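PDB 2IHR: peptide chain release factor 2 from Thermus thermophilus, which directs the termination of translation at the stop codons UGA and UAA, promoting release of the finished peptide from the ribosome. Local coordinates for residues L98-L101 and Y102-L106; T141-A144 and E145-F149; D340-D343 and L344-G348. All coordinates share one frame; numbering follows the deposited sequence.

Interaction 1 of 3, residues L98-L101 and Y102-L106; sequences LDEL and YHQTL
The backbone N of His103 donates to Asp99 O at 2.8 Å, a nearly straight bond. One residue earlier, Tyr102 N donates to Leu98 O at 3.0 Å; both are i to i+4 helical bonds. The side chains follow the same spacing. The His103 ring is swung back over the preceding turn because CG stands beside the backbone N (chi1 -71°). There it lies alongside the Asp99 carboxylate, the two planes 23° apart, with His103 CE1 4.1 Å from Asp99 OD2. This is a contact of neighbours, not a salt bridge. Glu100 and Gln104 run side by side too, both bent at chi2, and bring Glu100 OE2 to 3.5 Å from Gln104 NE2. On another side of the helix the Tyr102 ring has Leu106 CD1 over one face, 3.7 Å above the plane and toward the rim. All this is the C-terminal part of helix 92-106, which leans on helix 342-353: His103 stacks on Trp346, Leu106 touches Trp346 and Glu350, and Tyr102 also meets Glu350.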
ATOM      1  N   LEU A  98      -9.906 -15.754 -12.381  1.00154.44           N
ATOM      2  CA  LEU A  98     -10.385 -14.515 -12.982  1.00148.51           C
ATOM      3  C   LEU A  98     -10.144 -13.389 -12.002  1.00149.97           C
ATOM      4  O   LEU A  98      -9.445 -12.420 -12.304  1.00149.28           O
ATOM      5  CB  LEU A  98     -11.880 -14.561 -13.282  1.00108.59           C
ATOM      6  CG  LEU A  98     -12.182 -13.280 -14.071  1.00100.52           C
ATOM      7  CD1 LEU A  98     -11.656 -13.506 -15.477  1.00 94.58           C
ATOM      8  CD2 LEU A  98     -13.663 -12.924 -14.119  1.00 94.22           C
ATOM      9  N   ASP A  99     -10.752 -13.513 -10.828  1.00141.37           N
ATOM     10  CA  ASP A  99     -10.577 -12.511  -9.794  1.00140.39           C
ATOM     11  C   ASP A  99      -9.084 -12.266  -9.762  1.00141.08           C
ATOM     12  O   ASP A  99      -8.620 -11.161 -10.041  1.00141.23           O
ATOM     13  CB  ASP A  99     -11.062 -13.046  -8.444  1.00157.82           C
ATOM     14  CG  ASP A  99     -12.303 -12.330  -7.944  1.00151.89           C
ATOM     15  OD1 ASP A  99     -12.788 -12.685  -6.849  1.00147.38           O
ATOM     16  OD2 ASP A  99     -12.789 -11.408  -8.643  1.00141.84           O
ATOM     17  N   GLU A 100      -8.342 -13.326  -9.448  1.00131.82           N
ATOM     18  CA  GLU A 100      -6.892 -13.260  -9.400  1.00137.31           C
ATOM     19  C   GLU A 100      -6.380 -12.354 -10.496  1.00138.29           C
ATOM     20  O   GLU A 100      -5.847 -11.287 -10.217  1.00142.89           O
ATOM     21  CB  GLU A 100      -6.279 -14.649  -9.574  1.00185.81           C
ATOM     22  CG  GLU A 100      -6.243 -15.444  -8.308  1.00191.01           C
ATOM     23  CD  GLU A 100      -5.889 -14.573  -7.134  1.00195.98           C
ATOM     24  OE1 GLU A 100      -6.789 -13.863  -6.631  1.00202.48           O
ATOM     25  OE2 GLU A 100      -4.709 -14.581  -6.732  1.00196.96           O
ATOM     26  N   LEU A 101      -6.556 -12.777 -11.744  1.00147.32           N
ATOM     27  CA  LEU A 101      -6.098 -11.993 -12.881  1.00142.46           C
ATOM     28  C   LEU A 101      -6.319 -10.517 -12.629  1.00134.34           C
ATOM     29  O   LEU A 101      -5.363  -9.766 -12.484  1.00136.18           O
ATOM     30  CB  LEU A 101      -6.829 -12.398 -14.164  1.00161.06           C
ATOM     31  CG  LEU A 101      -6.563 -11.462 -15.348  1.00170.75           C
ATOM     32  CD1 LEU A 101      -5.070 -11.399 -15.628  1.00178.66           C
ATOM     33  CD2 LEU A 101      -7.306 -11.946 -16.566  1.00173.42           C
ATOM     34  N   TYR A 102      -7.586 -10.119 -12.562  1.00115.43           N
ATOM     35  CA  TYR A 102      -7.965  -8.728 -12.338  1.00103.09           C
ATOM     36  C   TYR A 102      -7.250  -8.076 -11.153  1.00100.86           C
ATOM     37  O   TYR A 102      -6.611  -7.020 -11.280  1.00 98.48           O
ATOM     38  CB  TYR A 102      -9.462  -8.630 -12.110  1.00102.82           C
ATOM     39  CG  TYR A 102      -9.936  -7.220 -12.225  1.00 94.50           C
ATOM     40  CD1 TYR A 102      -9.657  -6.479 -13.360  1.00 96.97           C
ATOM     41  CD2 TYR A 102     -10.663  -6.622 -11.217  1.00 91.34           C
ATOM     42  CE1 TYR A 102     -10.094  -5.174 -13.490  1.00 95.43           C
ATOM     43  CE2 TYR A 102     -11.112  -5.310 -11.334  1.00 95.33           C
ATOM     44  CZ  TYR A 102     -10.823  -4.594 -12.473  1.00 96.21           C
ATOM     45  OH  TYR A 102     -11.248  -3.298 -12.606  1.00 99.48           O
ATOM     46  N   HIS A 103      -7.374  -8.706  -9.991  1.00109.34           N
ATOM     47  CA  HIS A 103      -6.737  -8.191  -8.797  1.00102.89           C
ATOM     48  C   HIS A 103      -5.211  -8.268  -8.990  1.00100.89           C
ATOM     49  O   HIS A 103      -4.458  -7.482  -8.418  1.00104.50           O
ATOM     50  CB  HIS A 103      -7.229  -8.985  -7.562  1.00 94.27           C
ATOM     51  CG  HIS A 103      -8.659  -8.697  -7.172  1.00 94.54           C
ATOM     52  ND1 HIS A 103      -9.375  -9.496  -6.306  1.00 95.08           N
ATOM     53  CD2 HIS A 103      -9.500  -7.679  -7.518  1.00 91.92           C
ATOM     54  CE1 HIS A 103     -10.590  -8.990  -6.133  1.00 94.75           C
ATOM     55  NE2 HIS A 103     -10.689  -7.887  -6.858  1.00 89.00           N
ATOM     56  N   GLN A 104      -4.756  -9.191  -9.833  1.00 97.54           N
ATOM     57  CA  GLN A 104      -3.321  -9.343 -10.093  1.00 93.28           C
ATOM     58  C   GLN A 104      -2.814  -8.237 -10.968  1.00 83.76           C
ATOM     59  O   GLN A 104      -1.673  -7.800 -10.833  1.00 84.45           O
ATOM     60  CB  GLN A 104      -3.002 -10.679 -10.782  1.00110.24           C
ATOM     61  CG  GLN A 104      -2.879 -11.823  -9.818  1.00129.72           C
ATOM     62  CD  GLN A 104      -2.360 -11.346  -8.475  1.00141.81           C
ATOM     63  OE1 GLN A 104      -1.250 -10.813  -8.374  1.00146.56           O
ATOM     64  NE2 GLN A 104      -3.174 -11.517  -7.434  1.00149.64           N
ATOM     65  N   THR A 105      -3.667  -7.789 -11.876  1.00 68.36           N
ATOM     66  CA  THR A 105      -3.274  -6.745 -12.787  1.00 69.64           C
ATOM     67  C   THR A 105      -3.398  -5.396 -12.086  1.00 72.54           C
ATOM     68  O   THR A 105      -2.651  -4.465 -12.397  1.00 70.63           O
ATOM     69  CB  THR A 105      -4.090  -6.830 -14.152  1.00 80.53           C
ATOM     70  OG1 THR A 105      -4.320  -5.521 -14.685  1.00 79.38           O
ATOM     71  CG2 THR A 105      -5.413  -7.515 -13.959  1.00 82.28           C
ATOM     72  N   LEU A 106      -4.297  -5.303 -11.106  1.00 82.04           N
ATOM     73  CA  LEU A 106      -4.468  -4.055 -10.356  1.00 83.14           C
ATOM     74  C   LEU A 106      -3.292  -3.770  -9.419  1.00 83.56           C
ATOM     75  O   LEU A 106      -3.041  -2.617  -9.023  1.00 79.82           O
ATOM     76  CB  LEU A 106      -5.760  -4.106  -9.542  1.00 73.12           C
ATOM     77  CG  LEU A 106      -7.036  -3.787 -10.323  1.00 73.88           C
ATOM     78  CD1 LEU A 106      -8.212  -4.092  -9.407  1.00 72.12           C
ATOM     79  CD2 LEU A 106      -7.047  -2.306 -10.843  1.00 59.62           C
TER

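Interaction 2 of 3, residues T141-A144 and E145-F149; sequences TRFA and ERQGF
Ala144 O takes two backbone N-H groups, Gln147 N at 2.8 Å and Phe149 N at 3.2 Å, which come from opposite faces of the carbonyl plane. The second bond, with a weak one from Gly148 N to Glu145 O, makes a Schellman motif that ends helix 127-145. Gly148 is its C-prime residue, and its positive phi (78°) suits a glycine. Just before the end, the last regular helical bonds run from Glu145 N to Thr141 O and from Arg146 N to Arg142 O. The turn also brings Phe149 back against the helix, its CB 4.1 Å from Ala144 CB, while Gln147 CB sits over the centre of the Phe149 ring. The Gln147 amide in turn comes up to the Phe143 ring, the planes 21° apart, with Gln147 NE2 3.9 Å from Phe143 CE1.

The charged side chains form a second group. Arg142, folded at chi2 and chi3, bends its guanidinium round to Glu145, and NH1 makes a salt bridge with Glu145 OE2 at 3.0 Å. Arg146 CG lies between the backbone N and the carbonyl carbon (chi1 56°), and the chain carries its guanidinium to that of Arg142, NH2 to NH2 3.0 Å. Asp338 probably accounts for this closeness: its carboxylate is bridged by Arg142 NE through OD1 and by Arg146 NH2 through OD2, so the two arginines gather round one anion. Thr141 OG1 bonds back to Leu137 O. Farther out, Phe143 packs on Leu341, Met342 and Ile345 of the C-terminal part of the chain and on Leu180, and Phe149 packs on Leu179 of helix 176-180; the turn itself leads straight into strand 150-158, an outermost strand of the mixed sheet.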
ATOM      1  N   THR A 141      -4.384  -1.000  11.764  1.00 59.69           N
ATOM      2  CA  THR A 141      -3.806  -2.082  12.531  1.00 59.76           C
ATOM      3  C   THR A 141      -4.779  -3.243  12.447  1.00 60.63           C
ATOM      4  O   THR A 141      -4.375  -4.365  12.223  1.00 64.86           O
ATOM      5  CB  THR A 141      -3.570  -1.658  13.985  1.00 57.01           C
ATOM      6  OG1 THR A 141      -2.466  -0.750  14.031  1.00 58.64           O
ATOM      7  CG2 THR A 141      -3.200  -2.827  14.819  1.00 60.35           C
ATOM      8  N   ARG A 142      -6.071  -2.967  12.607  1.00 64.99           N
ATOM      9  CA  ARG A 142      -7.065  -4.037  12.490  1.00 63.24           C
ATOM     10  C   ARG A 142      -7.040  -4.566  11.058  1.00 66.06           C
ATOM     11  O   ARG A 142      -7.267  -5.759  10.824  1.00 67.78           O
ATOM     12  CB  ARG A 142      -8.507  -3.556  12.813  1.00 54.59           C
ATOM     13  CG  ARG A 142      -8.836  -3.295  14.271  1.00 50.18           C
ATOM     14  CD  ARG A 142      -9.012  -4.633  15.050  1.00 49.87           C
ATOM     15  NE  ARG A 142     -10.208  -5.354  14.639  1.00 49.72           N
ATOM     16  CZ  ARG A 142     -10.205  -6.428  13.858  1.00 57.92           C
ATOM     17  NH1 ARG A 142      -9.040  -6.920  13.438  1.00 61.91           N
ATOM     18  NH2 ARG A 142     -11.369  -6.943  13.401  1.00 51.53           N
ATOM     19  N   PHE A 143      -6.784  -3.683  10.097  1.00 64.37           N
ATOM     20  CA  PHE A 143      -6.759  -4.104   8.698  1.00 63.04           C
ATOM     21  C   PHE A 143      -5.674  -5.142   8.494  1.00 67.12           C
ATOM     22  O   PHE A 143      -5.891  -6.180   7.872  1.00 65.00           O
ATOM     23  CB  PHE A 143      -6.476  -2.935   7.768  1.00 63.68           C
ATOM     24  CG  PHE A 143      -6.145  -3.361   6.373  1.00 58.06           C
ATOM     25  CD1 PHE A 143      -7.122  -3.934   5.552  1.00 61.16           C
ATOM     26  CD2 PHE A 143      -4.847  -3.270   5.900  1.00 56.87           C
ATOM     27  CE1 PHE A 143      -6.808  -4.425   4.275  1.00 59.11           C
ATOM     28  CE2 PHE A 143      -4.507  -3.758   4.616  1.00 57.01           C
ATOM     29  CZ  PHE A 143      -5.496  -4.340   3.811  1.00 60.45           C
ATOM     30  N   ALA A 144      -4.497  -4.844   9.015  1.00 67.74           N
ATOM     31  CA  ALA A 144      -3.366  -5.748   8.897  1.00 69.28           C
ATOM     32  C   ALA A 144      -3.730  -7.069   9.586  1.00 68.77           C
ATOM     33  O   ALA A 144      -3.591  -8.148   9.027  1.00 62.87           O
ATOM     34  CB  ALA A 144      -2.144  -5.112   9.559  1.00 64.67           C
ATOM     35  N   GLU A 145      -4.204  -6.935  10.810  1.00 74.32           N
ATOM     36  CA  GLU A 145      -4.641  -8.031  11.656  1.00 80.64           C
ATOM     37  C   GLU A 145      -5.410  -9.055  10.818  1.00 80.54           C
ATOM     38  O   GLU A 145      -4.985 -10.197  10.680  1.00 84.68           O
ATOM     39  CB  GLU A 145      -5.555  -7.437  12.741  1.00 77.32           C
ATOM     40  CG  GLU A 145      -5.601  -8.098  14.101  1.00 83.85           C
ATOM     41  CD  GLU A 145      -6.066  -7.106  15.199  1.00 98.67           C
ATOM     42  OE1 GLU A 145      -5.338  -6.093  15.460  1.00 91.31           O
ATOM     43  OE2 GLU A 145      -7.157  -7.335  15.793  1.00 99.12           O
ATOM     44  N   ARG A 146      -6.534  -8.627  10.249  1.00 68.48           N
ATOM     45  CA  ARG A 146      -7.387  -9.492   9.455  1.00 66.34           C
ATOM     46  C   ARG A 146      -6.865  -9.875   8.077  1.00 65.61           C
ATOM     47  O   ARG A 146      -7.549 -10.527   7.280  1.00 62.02           O
ATOM     48  CB  ARG A 146      -8.804  -8.886   9.345  1.00 71.76           C
ATOM     49  CG  ARG A 146      -8.908  -7.458   8.786  1.00 72.59           C
ATOM     50  CD  ARG A 146     -10.378  -7.024   8.561  1.00 65.85           C
ATOM     51  NE  ARG A 146     -11.081  -6.581   9.778  1.00 53.07           N
ATOM     52  CZ  ARG A 146     -12.416  -6.593   9.898  1.00 55.05           C
ATOM     53  NH1 ARG A 146     -13.173  -7.027   8.895  1.00 33.68           N
ATOM     54  NH2 ARG A 146     -13.016  -6.139  10.993  1.00 51.84           N
ATOM     55  N   GLN A 147      -5.630  -9.525   7.793  1.00 79.57           N
ATOM     56  CA  GLN A 147      -5.110  -9.863   6.485  1.00 82.73           C
ATOM     57  C   GLN A 147      -3.905 -10.800   6.598  1.00 83.70           C
ATOM     58  O   GLN A 147      -3.369 -11.284   5.604  1.00 83.55           O
ATOM     59  CB  GLN A 147      -4.746  -8.568   5.760  1.00 59.85           C
ATOM     60  CG  GLN A 147      -5.037  -8.603   4.295  1.00 57.42           C
ATOM     61  CD  GLN A 147      -6.506  -8.512   4.022  1.00 56.77           C
ATOM     62  OE1 GLN A 147      -6.970  -8.704   2.887  1.00 63.36           O
ATOM     63  NE2 GLN A 147      -7.264  -8.200   5.069  1.00 55.89           N
ATOM     64  N   GLY A 148      -3.503 -11.065   7.831  1.00 84.72           N
ATOM     65  CA  GLY A 148      -2.358 -11.913   8.062  1.00 84.48           C
ATOM     66  C   GLY A 148      -1.060 -11.164   7.832  1.00 85.47           C
ATOM     67  O   GLY A 148      -0.130 -11.693   7.236  1.00 84.55           O
ATOM     68  N   PHE A 149      -0.998  -9.920   8.284  1.00 82.16           N
ATOM     69  CA  PHE A 149       0.214  -9.133   8.131  1.00 76.91           C
ATOM     70  C   PHE A 149       0.690  -8.819   9.532  1.00 73.93           C
ATOM     71  O   PHE A 149      -0.103  -8.745  10.461  1.00 68.82           O
ATOM     72  CB  PHE A 149      -0.029  -7.811   7.391  1.00 65.25           C
ATOM     73  CG  PHE A 149      -0.513  -7.960   5.971  1.00 63.83           C
ATOM     74  CD1 PHE A 149      -0.365  -9.164   5.275  1.00 62.76           C
ATOM     75  CD2 PHE A 149      -1.043  -6.852   5.294  1.00 66.65           C
ATOM     76  CE1 PHE A 149      -0.731  -9.261   3.894  1.00 63.04           C
ATOM     77  CE2 PHE A 149      -1.415  -6.927   3.930  1.00 58.89           C
ATOM     78  CZ  PHE A 149      -1.256  -8.127   3.223  1.00 64.82           C
TER

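Interaction 3 of 3, residues D340-D343 and L344-G348; sequences DLMD and LIWAG
Met342 folds its thioether back along the helix until the methyl end presses on the indole of Trp346, CE lying 3.1 Å from NE1 and 3.4 Å from CE2. This is a Met-aromatic contact in the first turn of helix 342-353. The sulfur stands 5.4 Å from the centroid of the five-membered ring, 38° off its normal, an oblique approach. Bends at both chi2 (-50°) and chi3 (-46°) turn the methionine chain round to the ring, and the same SD brushes Ile345 CD1 at 4.2 Å. Ile345 CD1 also meets Leu341 CB, so a small apolar patch forms at the start of the helix. Leu341 O is shared by two donors, Ile345 N in the plane of the carbonyl and Leu344 N from above it. Asp343, on another side, is held through OD1 by a salt bridge to Arg330. The Trp346 indole also stacks on the His103 ring. With an alanine in place of Trp346, the Met342 methyl would probably lose its aromatic partner and His103 the ring it stacks on. One turn on from Asp343, the methyl CB of Ala347 rests 3.4 Å from Asp343 O.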
ATOM      1  N   ASP A 340     -12.291  -3.669   7.903  1.00 50.33           N
ATOM      2  CA  ASP A 340     -12.828  -4.121   6.624  1.00 51.31           C
ATOM      3  C   ASP A 340     -12.659  -3.055   5.508  1.00 52.83           C
ATOM      4  O   ASP A 340     -13.587  -2.278   5.218  1.00 49.88           O
ATOM      5  CB  ASP A 340     -14.279  -4.520   6.872  1.00 43.32           C
ATOM      6  CG  ASP A 340     -15.067  -4.800   5.597  1.00 50.92           C
ATOM      7  OD1 ASP A 340     -14.460  -5.306   4.593  1.00 57.32           O
ATOM      8  OD2 ASP A 340     -16.307  -4.519   5.631  1.00 52.35           O
ATOM      9  N   LEU A 341     -11.494  -3.065   4.854  1.00 51.24           N
ATOM     10  CA  LEU A 341     -11.166  -2.100   3.802  1.00 49.61           C
ATOM     11  C   LEU A 341     -11.082  -2.545   2.343  1.00 53.54           C
ATOM     12  O   LEU A 341     -11.040  -1.705   1.413  1.00 51.00           O
ATOM     13  CB  LEU A 341      -9.811  -1.486   4.111  1.00 34.78           C
ATOM     14  CG  LEU A 341      -9.616  -0.813   5.442  1.00 33.80           C
ATOM     15  CD1 LEU A 341      -8.138  -0.319   5.570  1.00 32.71           C
ATOM     16  CD2 LEU A 341     -10.657   0.253   5.564  1.00 34.88           C
ATOM     17  N   MET A 342     -11.051  -3.845   2.116  1.00 59.27           N
ATOM     18  CA  MET A 342     -10.854  -4.317   0.770  1.00 59.92           C
ATOM     19  C   MET A 342     -11.601  -3.682  -0.368  1.00 58.98           C
ATOM     20  O   MET A 342     -11.022  -3.415  -1.416  1.00 67.82           O
ATOM     21  CB  MET A 342     -11.042  -5.830   0.730  1.00 50.40           C
ATOM     22  CG  MET A 342      -9.923  -6.588   1.424  1.00 51.48           C
ATOM     23  SD  MET A 342      -8.240  -6.083   0.919  1.00 68.24           S
ATOM     24  CE  MET A 342      -8.359  -6.005  -0.852  1.00 71.75           C
ATOM     25  N   ASP A 343     -12.882  -3.432  -0.202  1.00 63.42           N
ATOM     26  CA  ASP A 343     -13.646  -2.884  -1.314  1.00 66.33           C
ATOM     27  C   ASP A 343     -13.291  -1.444  -1.619  1.00 67.62           C
ATOM     28  O   ASP A 343     -13.460  -0.982  -2.756  1.00 72.88           O
ATOM     29  CB  ASP A 343     -15.158  -3.071  -1.062  1.00 56.99           C
ATOM     30  CG  ASP A 343     -15.722  -2.186   0.065  1.00 66.90           C
ATOM     31  OD1 ASP A 343     -15.002  -1.805   1.026  1.00 70.24           O
ATOM     32  OD2 ASP A 343     -16.945  -1.883  -0.012  1.00 69.04           O
ATOM     33  N   LEU A 344     -12.775  -0.744  -0.610  1.00 51.23           N
ATOM     34  CA  LEU A 344     -12.366   0.639  -0.769  1.00 55.21           C
ATOM     35  C   LEU A 344     -11.013   0.650  -1.454  1.00 53.51           C
ATOM     36  O   LEU A 344     -10.692   1.550  -2.237  1.00 59.79           O
ATOM     37  CB  LEU A 344     -12.299   1.330   0.608  1.00 51.30           C
ATOM     38  CG  LEU A 344     -13.650   1.879   1.135  1.00 47.28           C
ATOM     39  CD1 LEU A 344     -13.523   2.178   2.607  1.00 45.06           C
ATOM     40  CD2 LEU A 344     -14.065   3.149   0.302  1.00 38.67           C
ATOM     41  N   ILE A 345     -10.221  -0.371  -1.171  1.00 56.74           N
ATOM     42  CA  ILE A 345      -8.909  -0.489  -1.780  1.00 51.90           C
ATOM     43  C   ILE A 345      -8.990  -0.833  -3.273  1.00 57.47           C
ATOM     44  O   ILE A 345      -8.545  -0.040  -4.114  1.00 61.33           O
ATOM     45  CB  ILE A 345      -8.081  -1.538  -1.046  1.00 53.29           C
ATOM     46  CG1 ILE A 345      -7.701  -1.009   0.356  1.00 47.33           C
ATOM     47  CG2 ILE A 345      -6.819  -1.887  -1.872  1.00 52.56           C
ATOM     48  CD1 ILE A 345      -6.964  -2.092   1.203  1.00 50.10           C
ATOM     49  N   TRP A 346      -9.553  -1.996  -3.620  1.00 64.26           N
ATOM     50  CA  TRP A 346      -9.670  -2.365  -5.037  1.00 58.01           C
ATOM     51  C   TRP A 346     -10.143  -1.183  -5.848  1.00 54.32           C
ATOM     52  O   TRP A 346      -9.644  -0.905  -6.920  1.00 55.40           O
ATOM     53  CB  TRP A 346     -10.670  -3.491  -5.243  1.00 44.46           C
ATOM     54  CG  TRP A 346     -10.167  -4.781  -4.744  1.00 56.62           C
ATOM     55  CD1 TRP A 346     -10.792  -5.634  -3.837  1.00 50.95           C
ATOM     56  CD2 TRP A 346      -8.862  -5.323  -4.972  1.00 54.22           C
ATOM     57  NE1 TRP A 346      -9.931  -6.647  -3.486  1.00 52.95           N
ATOM     58  CE2 TRP A 346      -8.744  -6.488  -4.160  1.00 54.97           C
ATOM     59  CE3 TRP A 346      -7.778  -4.938  -5.776  1.00 57.70           C
ATOM     60  CZ2 TRP A 346      -7.581  -7.266  -4.124  1.00 52.84           C
ATOM     61  CZ3 TRP A 346      -6.604  -5.718  -5.738  1.00 57.87           C
ATOM     62  CH2 TRP A 346      -6.525  -6.870  -4.912  1.00 57.44           C
ATOM     63  N   ALA A 347     -11.116  -0.477  -5.317  1.00 47.46           N
ATOM     64  CA  ALA A 347     -11.675   0.652  -6.025  1.00 44.40           C
ATOM     65  C   ALA A 347     -10.672   1.744  -6.190  1.00 48.78           C
ATOM     66  O   ALA A 347     -10.713   2.455  -7.166  1.00 50.07           O
ATOM     67  CB  ALA A 347     -12.912   1.183  -5.291  1.00 33.98           C
ATOM     68  N   GLY A 348      -9.786   1.885  -5.221  1.00 58.80           N
ATOM     69  CA  GLY A 348      -8.787   2.930  -5.298  1.00 59.72           C
ATOM     70  C   GLY A 348      -7.735   2.554  -6.305  1.00 68.53           C
ATOM     71  O   GLY A 348      -7.275   3.405  -7.106  1.00 66.12           O
TER

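Interaction 3 is the middle piece: its centre lies about 14 Å from those of interactions 1 and 2, whose own centres are about 21 Å apart and whose nearest atoms stay about 10 Å from each other. Helix 342-353 bridges them by direct touches. Toward interaction 1 it offers Trp346, with CH2 3.5 Å from His103 CB; toward interaction 2 it offers Ile345, with CD1 3.7 Å from Phe143 CZ, and Met342, with SD 3.5 Å from Gln147 OE1. Met342 and Trp346, joined within interaction 3, thus each face a different neighbour. None of the segments includes the GGQ peptide-hydrolysis motif; these contacts join the C-terminal helix to two earlier parts of the chain.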